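Local atomic coordinates of flagellar basal body rod modification protein (Helicobacter pylori 26695, PDB entry 4ZZF), a protein that is probably required for assembly of the bacterial flagellar hook, where it may act as a capping scaffold. Residues 71-76 / 86-91; 122-127 / 131-136; 93-98 / 102-107. One frame throughout, in Å; residues are numbered along the deposited sequence.

Interaction 1 (71-76 / 86-91); sequences FEWDGT and GNYKIK
W73 and Y88 meet as an edge-to-face aromatic pair, the indole presenting its benzo edge to one face of the phenol ring. The evidence is geometric: the six-membered rings have centroids 5.1 Å apart and planes at 68°, and W73 CH2 stands 3.8 Å from Y88 CD2, above the middle of the phenol ring. On W73 the side chain leaves with CG anti to the backbone N (chi1 174°), which carries the indole across a gap where the nearest CA atoms, of W73 and I90, are still 10.3 Å apart. No backbone pairing is possible at that spacing.

The polar bonds that position the indole lie within 71-76. W73 NE1 donates in its ring plane to T76 O at 3.0 Å, which fixes the rotation of the indole, while the CA of G75 lies over one indole face. D74 OD1 takes two donors from one face of its carboxylate, T76 OG1 and T76 N (2.8 Å from T76 N), the latter bond making an Asx turn. Outside the two segments, Y88 OH is bonded to P84 O.

Both rings are buried in the Ig-like domain, between strands 67-73 and 86-94; I46 of strand 43-47 and V54 of strand 53-58 touch both, and F19 packs against W73.

Interaction 2 (122-127 / 131-136); sequences KPMLRM and VLPIDS
L125 and L132 form the hydrogen-bonded pair of this antiparallel hairpin: L125 N donates to L132 O at 2.6 Å, nearly straight at 173°, and L132 N returns a bond to L125 O at 3.0 Å. R126 with V131 and M124 with P133 are the flanking non-hydrogen-bonded pairs. Side chains then close over the backbone. M124, bent at chi2 and chi3, folds back so that its SD lies 3.9 Å from P133 CA, while its CB and CE both approach V131 CG1.

Beyond P133 the chain turns into a 3-10 segment, and I134 reaches back with its CG1 branch. Its CD1 meets L125 CD2 and its CG1 meets P123 CB, each at 3.4 Å, tighter than usual for carbon pairs. That turn is held by P133 O, which accepts from both S136 N and S136 OG, the hydroxyl lying almost in line with the carbonyl bond. Farther out, L125 and I134 also touch M5, T12 touches L132 and M127, and strand 115-119 pairs with 122-127 on the side away from 130-133.

Chemically, the L125/L132 bonds set the register and most of the remaining contact is apolar, with a water between P123 O (weakly) and D135 OD2; the I134 N to P123 O bond is weak at 3.5 Å, consistent with the pairing fading where strand gives way to 3-10 turn.

Interaction 3 (93-98 / 102-107); sequences EYNLDS and QYLQTR
Y94 places its CG between the backbone N and the carbonyl carbon (chi1 69°), turning its ring over L104, whereas Y103, with CG beside its own N, swings across toward L96 and E93. Each ring takes a CH-pi contact on one face. L104 CB sits 4.0 Å from the Y94 centroid; L96 CB is 3.8 Å from the Y103 centroid and more nearly overhead than L104 CB is over Y94. E93 CB adds an oblique approach to Y103.

Backbone bonds join Y94 to L104 and, farther along, D97 to Q102. Y94 N donates to L104 O at 3.2 Å, and the return bond from L104 N to Y94 O is weak, its angle at hydrogen being only 123°. Past the irregular N95, whose phi and psi are both positive, D97 N bonds Q102 O at 2.9 Å from above the carbonyl plane.

On the E93 side, Q105 runs alongside the glutamate and its NE2 donates to E93 OE2 at 3.2 Å. A water donates to E93 OE2 and accepts from Y103 N; another links Y94 OH to Q105 O at 2.7 Å from each. Outside the pair, Y103 OH bonds V41 N, N95 is held by D36 and K34, and F31 meets Y94 edge-to-face.

The arrangement is an antiparallel beta hairpin of strands 86-94 and 104-107, adjacent in one sheet; 86-94 falls in the Ig-like region.

Strand 86-94 connects interactions 1 and 3: its first part supplies Y88 to the buried aromatic pair, and its end pairs with strand 104-107. Their centres are 20 Å apart, yet the segments touch, as I90 O lies 3.6 Å from R107 CB and K91 CB lies 3.7 Å from T106 O. Interaction 2 belongs to a separate three-stranded antiparallel sheet, with its centre 22 Å from that of interaction 1 and 27 Å from that of interaction 3. Neither touches it, the nearest atoms being about 11 Å and about 7 Å away. Interactions 2 and 3 fall on opposite sides of the chain's centre. R107 and M127 nevertheless approach a common element, strand 9-12, through T12.

Interaction 1 (71-76 / 86-91)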
loop_
_atom_site.group_PDB
_atom_site.type_symbol
_atom_site.label_atom_id
_atom_site.label_comp_id
_atom_site.label_asym_id
_atom_site.label_seq_id
_atom_site.Cartn_x
_atom_site.Cartn_y
_atom_site.Cartn_z
ATOM N N PHE A 71 -4.529 -11.300 -28.102
ATOM C CA PHE A 71 -5.070 -12.235 -29.067
ATOM C C PHE A 71 -5.844 -11.485 -30.135
ATOM O O PHE A 71 -6.149 -10.301 -29.972
ATOM C CB PHE A 71 -5.982 -13.252 -28.388
ATOM C CG PHE A 71 -5.313 -14.050 -27.294
ATOM C CD1 PHE A 71 -4.653 -15.231 -27.586
ATOM C CD2 PHE A 71 -5.367 -13.621 -25.974
ATOM C CE1 PHE A 71 -4.060 -15.974 -26.580
ATOM C CE2 PHE A 71 -4.773 -14.351 -24.963
ATOM C CZ PHE A 71 -4.116 -15.529 -25.266
ATOM N N GLU A 72 -6.151 -12.177 -31.229
ATOM C CA GLU A 72 -7.022 -11.620 -32.251
ATOM C C GLU A 72 -8.076 -12.647 -32.604
ATOM O O GLU A 72 -7.830 -13.853 -32.555
ATOM C CB GLU A 72 -6.229 -11.200 -33.493
ATOM C CG GLU A 72 -5.377 -9.946 -33.280
ATOM C CD GLU A 72 -4.536 -9.549 -34.495
ATOM O OE1 GLU A 72 -4.309 -10.395 -35.390
ATOM O OE2 GLU A 72 -4.101 -8.372 -34.543
ATOM N N TRP A 73 -9.261 -12.156 -32.926
ATOM C CA TRP A 73 -10.347 -12.989 -33.399
ATOM C C TRP A 73 -10.880 -12.395 -34.700
ATOM O O TRP A 73 -11.178 -11.196 -34.743
ATOM C CB TRP A 73 -11.442 -13.058 -32.353
ATOM C CG TRP A 73 -12.671 -13.764 -32.794
ATOM C CD1 TRP A 73 -12.743 -14.907 -33.523
ATOM C CD2 TRP A 73 -14.017 -13.357 -32.532
ATOM N NE1 TRP A 73 -14.059 -15.251 -33.719
ATOM C CE2 TRP A 73 -14.857 -14.322 -33.121
ATOM C CE3 TRP A 73 -14.593 -12.288 -31.854
ATOM C CZ2 TRP A 73 -16.243 -14.229 -33.058
ATOM C CZ3 TRP A 73 -15.967 -12.209 -31.783
ATOM C CH2 TRP A 73 -16.777 -13.173 -32.384
ATOM N N ASP A 74 -11.000 -13.214 -35.749
ATOM C CA ASP A 74 -11.407 -12.707 -37.065
ATOM C C ASP A 74 -12.910 -12.499 -37.158
ATOM O O ASP A 74 -13.412 -12.020 -38.168
ATOM C CB ASP A 74 -10.940 -13.643 -38.193
ATOM C CG ASP A 74 -11.461 -15.072 -38.046
ATOM O OD1 ASP A 74 -12.465 -15.293 -37.339
ATOM O OD2 ASP A 74 -10.861 -15.983 -38.651
ATOM N N GLY A 75 -13.623 -12.860 -36.100
ATOM C CA GLY A 75 -15.057 -12.675 -36.061
ATOM C C GLY A 75 -15.835 -13.804 -36.710
ATOM O O GLY A 75 -17.029 -13.653 -36.989
ATOM N N THR A 76 -15.172 -14.937 -36.944
ATOM C CA THR A 76 -15.841 -16.112 -37.507
ATOM C C THR A 76 -16.208 -17.131 -36.433
ATOM O O THR A 76 -15.555 -17.227 -35.384
ATOM C CB THR A 76 -14.974 -16.815 -38.579
ATOM O OG1 THR A 76 -13.792 -17.357 -37.971
ATOM C CG2 THR A 76 -14.581 -15.834 -39.691
ATOM N N GLY A 86 -21.964 -7.286 -32.583
ATOM C CA GLY A 86 -22.455 -7.153 -31.227
ATOM C C GLY A 86 -21.400 -7.415 -30.180
ATOM O O GLY A 86 -20.202 -7.465 -30.487
ATOM N N ASN A 87 -21.857 -7.564 -28.942
ATOM C CA ASN A 87 -20.970 -7.860 -27.833
ATOM C C ASN A 87 -20.739 -9.350 -27.645
ATOM O O ASN A 87 -21.682 -10.127 -27.497
ATOM C CB ASN A 87 -21.510 -7.288 -26.527
ATOM C CG ASN A 87 -20.496 -6.410 -25.823
ATOM O OD1 ASN A 87 -19.762 -5.662 -26.470
ATOM N ND2 ASN A 87 -20.358 -6.595 -24.503
ATOM N N TYR A 88 -19.472 -9.735 -27.638
ATOM C CA TYR A 88 -19.089 -11.113 -27.363
ATOM C C TYR A 88 -18.297 -11.254 -26.064
ATOM O O TYR A 88 -17.303 -10.553 -25.844
ATOM C CB TYR A 88 -18.295 -11.654 -28.540
ATOM C CG TYR A 88 -19.195 -11.913 -29.708
ATOM C CD1 TYR A 88 -19.575 -10.880 -30.566
ATOM C CD2 TYR A 88 -19.705 -13.180 -29.935
ATOM C CE1 TYR A 88 -20.419 -11.117 -31.637
ATOM C CE2 TYR A 88 -20.550 -13.431 -30.995
ATOM C CZ TYR A 88 -20.904 -12.401 -31.845
ATOM O OH TYR A 88 -21.751 -12.670 -32.892
ATOM N N LYS A 89 -18.759 -12.154 -25.205
ATOM C CA LYS A 89 -18.049 -12.508 -23.972
ATOM C C LYS A 89 -16.872 -13.431 -24.265
ATOM O O LYS A 89 -17.023 -14.459 -24.934
ATOM C CB LYS A 89 -18.993 -13.191 -22.976
ATOM C CG LYS A 89 -20.221 -12.382 -22.637
ATOM C CD LYS A 89 -21.207 -13.192 -21.811
ATOM C CE LYS A 89 -22.503 -12.417 -21.574
ATOM N NZ LYS A 89 -23.428 -13.115 -20.624
ATOM N N ILE A 90 -15.702 -13.069 -23.755
ATOM C CA ILE A 90 -14.505 -13.865 -23.968
ATOM C C ILE A 90 -13.951 -14.358 -22.632
ATOM O O ILE A 90 -13.724 -13.559 -21.710
ATOM C CB ILE A 90 -13.429 -13.068 -24.721
ATOM C CG1 ILE A 90 -13.985 -12.584 -26.064
ATOM C CG2 ILE A 90 -12.192 -13.924 -24.928
ATOM C CD1 ILE A 90 -13.016 -11.758 -26.871
ATOM N N LYS A 91 -13.795 -15.679 -22.525
ATOM C CA LYS A 91 -13.287 -16.356 -21.330
ATOM C C LYS A 91 -12.209 -17.342 -21.741
ATOM O O LYS A 91 -12.013 -17.597 -22.932
ATOM C CB LYS A 91 -14.379 -17.119 -20.588
ATOM C CG LYS A 91 -15.676 -16.387 -20.435
ATOM C CD LYS A 91 -16.623 -17.130 -19.506
ATOM C CE LYS A 91 -16.935 -18.529 -19.997
ATOM N NZ LYS A 91 -18.143 -19.047 -19.270
#

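Interaction 2 (122-127 / 131-136)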
loop_
_atom_site.group_PDB
_atom_site.type_symbol
_atom_site.label_atom_id
_atom_site.label_comp_id
_atom_site.label_asym_id
_atom_site.label_seq_id
_atom_site.Cartn_x
_atom_site.Cartn_y
_atom_site.Cartn_z
ATOM N N LYS A 122 -10.366 12.279 -13.719
ATOM C CA LYS A 122 -11.054 11.028 -13.400
ATOM C C LYS A 122 -10.120 9.811 -13.408
ATOM O O LYS A 122 -9.386 9.579 -14.374
ATOM C CB LYS A 122 -12.204 10.797 -14.388
ATOM C CG LYS A 122 -13.268 11.881 -14.353
ATOM C CD LYS A 122 -14.094 11.804 -13.069
ATOM C CE LYS A 122 -15.442 12.494 -13.240
ATOM N NZ LYS A 122 -15.787 12.717 -14.678
ATOM N N PRO A 123 -10.153 9.022 -12.329
ATOM C CA PRO A 123 -9.234 7.886 -12.235
ATOM C C PRO A 123 -9.601 6.751 -13.198
ATOM O O PRO A 123 -10.766 6.360 -13.299
ATOM C CB PRO A 123 -9.372 7.436 -10.768
ATOM C CG PRO A 123 -10.110 8.536 -10.066
ATOM C CD PRO A 123 -10.971 9.173 -11.117
ATOM N N MET A 124 -8.589 6.260 -13.910
ATOM C CA MET A 124 -8.694 5.088 -14.771
ATOM C C MET A 124 -7.688 4.018 -14.343
ATOM O O MET A 124 -6.593 4.330 -13.877
ATOM C CB MET A 124 -8.438 5.463 -16.234
ATOM C CG MET A 124 -9.163 6.710 -16.685
ATOM S SD MET A 124 -10.924 6.417 -16.878
ATOM C CE MET A 124 -10.907 5.506 -18.417
ATOM N N LEU A 125 -8.052 2.756 -14.529
ATOM C CA LEU A 125 -7.133 1.657 -14.283
ATOM C C LEU A 125 -6.517 1.170 -15.584
ATOM O O LEU A 125 -7.238 0.863 -16.536
ATOM C CB LEU A 125 -7.854 0.501 -13.609
ATOM C CG LEU A 125 -8.614 0.760 -12.322
ATOM C CD1 LEU A 125 -9.406 -0.505 -11.959
ATOM C CD2 LEU A 125 -7.619 1.132 -11.226
ATOM N N ARG A 126 -5.197 1.075 -15.637
ATOM C CA ARG A 126 -4.579 0.438 -16.784
ATOM C C ARG A 126 -4.365 -1.037 -16.495
ATOM O O ARG A 126 -3.655 -1.399 -15.559
ATOM C CB ARG A 126 -3.252 1.093 -17.165
ATOM C CG ARG A 126 -2.596 0.391 -18.370
ATOM C CD ARG A 126 -1.108 0.701 -18.508
ATOM N NE ARG A 126 -0.858 2.126 -18.724
ATOM C CZ ARG A 126 -1.058 2.755 -19.884
ATOM N NH1 ARG A 126 -1.521 2.075 -20.942
ATOM N NH2 ARG A 126 -0.806 4.064 -19.988
ATOM N N MET A 127 -4.992 -1.873 -17.318
ATOM C CA MET A 127 -4.950 -3.327 -17.188
ATOM C C MET A 127 -4.610 -3.946 -18.534
ATOM O O MET A 127 -5.492 -4.204 -19.346
ATOM C CB MET A 127 -6.293 -3.858 -16.681
ATOM C CG MET A 127 -6.751 -3.188 -15.393
ATOM S SD MET A 127 -8.431 -3.583 -14.878
ATOM C CE MET A 127 -8.384 -5.371 -14.932
ATOM N N VAL A 131 -8.068 0.206 -20.718
ATOM C CA VAL A 131 -8.092 1.299 -19.776
ATOM C C VAL A 131 -9.528 1.473 -19.331
ATOM O O VAL A 131 -10.407 1.759 -20.142
ATOM C CB VAL A 131 -7.537 2.583 -20.382
ATOM C CG1 VAL A 131 -7.662 3.737 -19.385
ATOM C CG2 VAL A 131 -6.088 2.370 -20.762
ATOM N N LEU A 132 -9.769 1.270 -18.040
ATOM C CA LEU A 132 -11.133 1.187 -17.532
ATOM C C LEU A 132 -11.359 2.120 -16.353
ATOM O O LEU A 132 -10.462 2.327 -15.539
ATOM C CB LEU A 132 -11.454 -0.255 -17.127
ATOM C CG LEU A 132 -11.391 -1.321 -18.222
ATOM C CD1 LEU A 132 -11.519 -2.697 -17.603
ATOM C CD2 LEU A 132 -12.492 -1.094 -19.260
ATOM N N PRO A 133 -12.571 2.682 -16.257
ATOM C CA PRO A 133 -12.951 3.555 -15.146
ATOM C C PRO A 133 -12.975 2.792 -13.842
ATOM O O PRO A 133 -13.323 1.617 -13.840
ATOM C CB PRO A 133 -14.369 4.014 -15.505
ATOM C CG PRO A 133 -14.583 3.613 -16.922
ATOM C CD PRO A 133 -13.682 2.456 -17.193
ATOM N N ILE A 134 -12.635 3.476 -12.756
ATOM C CA ILE A 134 -12.644 2.924 -11.405
ATOM C C ILE A 134 -13.958 2.267 -11.011
ATOM O O ILE A 134 -13.964 1.226 -10.349
ATOM C CB ILE A 134 -12.341 4.023 -10.380
ATOM C CG1 ILE A 134 -10.890 4.418 -10.502
ATOM C CG2 ILE A 134 -12.588 3.534 -8.959
ATOM C CD1 ILE A 134 -9.983 3.321 -10.118
ATOM N N ASP A 135 -15.071 2.875 -11.413
ATOM C CA ASP A 135 -16.373 2.390 -10.974
ATOM C C ASP A 135 -16.775 1.131 -11.723
ATOM O O ASP A 135 -17.780 0.513 -11.402
ATOM C CB ASP A 135 -17.442 3.472 -11.141
ATOM C CG ASP A 135 -17.343 4.188 -12.480
ATOM O OD1 ASP A 135 -17.998 3.729 -13.451
ATOM O OD2 ASP A 135 -16.600 5.202 -12.563
ATOM N N SER A 136 -15.987 0.730 -12.712
ATOM C CA SER A 136 -16.250 -0.553 -13.344
ATOM C C SER A 136 -15.691 -1.688 -12.480
ATOM O O SER A 136 -16.006 -2.842 -12.702
ATOM C CB SER A 136 -15.654 -0.607 -14.745
ATOM O OG SER A 136 -14.281 -0.946 -14.695
HETATM O O HOH W 1 -14.088 6.197 -12.732
#

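Interaction 3 (93-98 / 102-107)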
loop_
_atom_site.group_PDB
_atom_site.type_symbol
_atom_site.label_atom_id
_atom_site.label_comp_id
_atom_site.label_asym_id
_atom_site.label_seq_id
_atom_site.Cartn_x
_atom_site.Cartn_y
_atom_site.Cartn_z
ATOM N N GLU A 93 -9.942 -21.111 -20.218
ATOM C CA GLU A 93 -9.673 -22.140 -19.231
ATOM C C GLU A 93 -8.281 -22.655 -19.488
ATOM O O GLU A 93 -7.904 -22.826 -20.643
ATOM C CB GLU A 93 -10.692 -23.269 -19.327
ATOM C CG GLU A 93 -12.058 -22.890 -18.799
ATOM C CD GLU A 93 -12.905 -24.105 -18.528
ATOM O OE1 GLU A 93 -12.973 -24.974 -19.432
ATOM O OE2 GLU A 93 -13.460 -24.214 -17.407
ATOM N N TYR A 94 -7.526 -22.917 -18.425
ATOM C CA TYR A 94 -6.162 -23.406 -18.586
ATOM C C TYR A 94 -5.679 -24.052 -17.288
ATOM O O TYR A 94 -6.252 -23.808 -16.219
ATOM C CB TYR A 94 -5.229 -22.266 -19.008
ATOM C CG TYR A 94 -5.016 -21.242 -17.913
ATOM C CD1 TYR A 94 -6.049 -20.403 -17.505
ATOM C CD2 TYR A 94 -3.790 -21.124 -17.275
ATOM C CE1 TYR A 94 -5.863 -19.471 -16.493
ATOM C CE2 TYR A 94 -3.594 -20.187 -16.265
ATOM C CZ TYR A 94 -4.631 -19.372 -15.875
ATOM O OH TYR A 94 -4.446 -18.453 -14.861
ATOM N N ASN A 95 -4.664 -24.910 -17.413
ATOM C CA ASN A 95 -4.035 -25.592 -16.279
ATOM C C ASN A 95 -5.001 -26.426 -15.463
ATOM O O ASN A 95 -5.288 -26.105 -14.325
ATOM C CB ASN A 95 -3.335 -24.572 -15.378
ATOM C CG ASN A 95 -2.142 -23.936 -16.057
ATOM O OD1 ASN A 95 -1.919 -24.162 -17.242
ATOM N ND2 ASN A 95 -1.371 -23.145 -15.318
ATOM N N LEU A 96 -5.500 -27.495 -16.065
ATOM C CA LEU A 96 -6.390 -28.433 -15.391
ATOM C C LEU A 96 -5.703 -29.003 -14.159
ATOM O O LEU A 96 -4.550 -29.435 -14.233
ATOM C CB LEU A 96 -6.789 -29.558 -16.345
ATOM C CG LEU A 96 -7.464 -30.794 -15.763
ATOM C CD1 LEU A 96 -8.859 -30.435 -15.288
ATOM C CD2 LEU A 96 -7.524 -31.913 -16.803
ATOM N N ASP A 97 -6.389 -28.978 -13.024
ATOM C CA ASP A 97 -5.799 -29.500 -11.800
ATOM C C ASP A 97 -6.146 -30.981 -11.598
ATOM O O ASP A 97 -7.287 -31.385 -11.772
ATOM C CB ASP A 97 -6.247 -28.678 -10.596
ATOM C CG ASP A 97 -5.647 -29.185 -9.288
ATOM O OD1 ASP A 97 -4.491 -28.840 -8.983
ATOM O OD2 ASP A 97 -6.330 -29.939 -8.575
ATOM N N SER A 98 -5.151 -31.786 -11.234
ATOM C CA SER A 98 -5.334 -33.235 -11.068
ATOM C C SER A 98 -6.370 -33.601 -10.010
ATOM O O SER A 98 -7.209 -34.493 -10.220
ATOM C CB SER A 98 -4.004 -33.900 -10.704
ATOM O OG SER A 98 -4.220 -35.230 -10.271
ATOM N N GLN A 102 -10.599 -29.566 -12.117
ATOM C CA GLN A 102 -11.051 -28.280 -12.652
ATOM C C GLN A 102 -9.926 -27.401 -13.228
ATOM O O GLN A 102 -8.796 -27.431 -12.749
ATOM C CB GLN A 102 -11.778 -27.514 -11.560
ATOM C CG GLN A 102 -13.101 -28.147 -11.167
ATOM C CD GLN A 102 -13.854 -27.302 -10.169
ATOM O OE1 GLN A 102 -13.248 -26.596 -9.348
ATOM N NE2 GLN A 102 -15.187 -27.347 -10.242
ATOM N N TYR A 103 -10.254 -26.601 -14.242
ATOM C CA TYR A 103 -9.314 -25.642 -14.825
ATOM C C TYR A 103 -9.299 -24.314 -14.072
ATOM O O TYR A 103 -10.322 -23.896 -13.548
ATOM C CB TYR A 103 -9.685 -25.339 -16.279
ATOM C CG TYR A 103 -9.463 -26.433 -17.289
ATOM C CD1 TYR A 103 -10.434 -27.421 -17.513
ATOM C CD2 TYR A 103 -8.314 -26.458 -18.057
ATOM C CE1 TYR A 103 -10.241 -28.418 -18.467
ATOM C CE2 TYR A 103 -8.115 -27.445 -19.014
ATOM C CZ TYR A 103 -9.072 -28.419 -19.214
ATOM O OH TYR A 103 -8.843 -29.379 -20.175
ATOM N N LEU A 104 -8.158 -23.632 -14.054
ATOM C CA LEU A 104 -8.151 -22.213 -13.701
ATOM C C LEU A 104 -8.962 -21.433 -14.736
ATOM O O LEU A 104 -9.103 -21.863 -15.882
ATOM C CB LEU A 104 -6.740 -21.659 -13.642
ATOM C CG LEU A 104 -5.773 -22.266 -12.621
ATOM C CD1 LEU A 104 -4.423 -21.525 -12.663
ATOM C CD2 LEU A 104 -6.392 -22.211 -11.226
ATOM N N GLN A 105 -9.495 -20.286 -14.342
ATOM C CA GLN A 105 -10.254 -19.474 -15.282
ATOM C C GLN A 105 -9.736 -18.061 -15.379
ATOM O O GLN A 105 -9.153 -17.532 -14.437
ATOM C CB GLN A 105 -11.718 -19.438 -14.882
ATOM C CG GLN A 105 -12.270 -20.821 -14.643
ATOM C CD GLN A 105 -13.762 -20.859 -14.781
ATOM O OE1 GLN A 105 -14.482 -20.183 -14.043
ATOM N NE2 GLN A 105 -14.245 -21.633 -15.748
ATOM N N THR A 106 -9.966 -17.452 -16.533
ATOM C CA THR A 106 -9.797 -16.019 -16.676
ATOM C C THR A 106 -10.753 -15.513 -17.751
ATOM O O THR A 106 -11.508 -16.289 -18.336
ATOM C CB THR A 106 -8.336 -15.643 -17.011
ATOM O OG1 THR A 106 -8.170 -14.223 -16.879
ATOM C CG2 THR A 106 -7.966 -16.085 -18.413
ATOM N N ARG A 107 -10.743 -14.208 -17.984
ATOM C CA ARG A 107 -11.746 -13.583 -18.836
ATOM C C ARG A 107 -11.294 -12.173 -19.094
ATOM O O ARG A 107 -10.453 -11.641 -18.357
ATOM C CB ARG A 107 -13.127 -13.568 -18.168
ATOM C CG ARG A 107 -13.121 -12.800 -16.842
ATOM C CD ARG A 107 -14.503 -12.321 -16.444
ATOM N NE ARG A 107 -14.532 -11.686 -15.126
ATOM C CZ ARG A 107 -14.667 -10.377 -14.917
ATOM N NH1 ARG A 107 -14.772 -9.541 -15.943
ATOM N NH2 ARG A 107 -14.692 -9.900 -13.678
HETATM O O HOH W 2 -13.114 -26.309 -14.981
HETATM O O HOH W 3 -6.636 -17.640 -13.496
#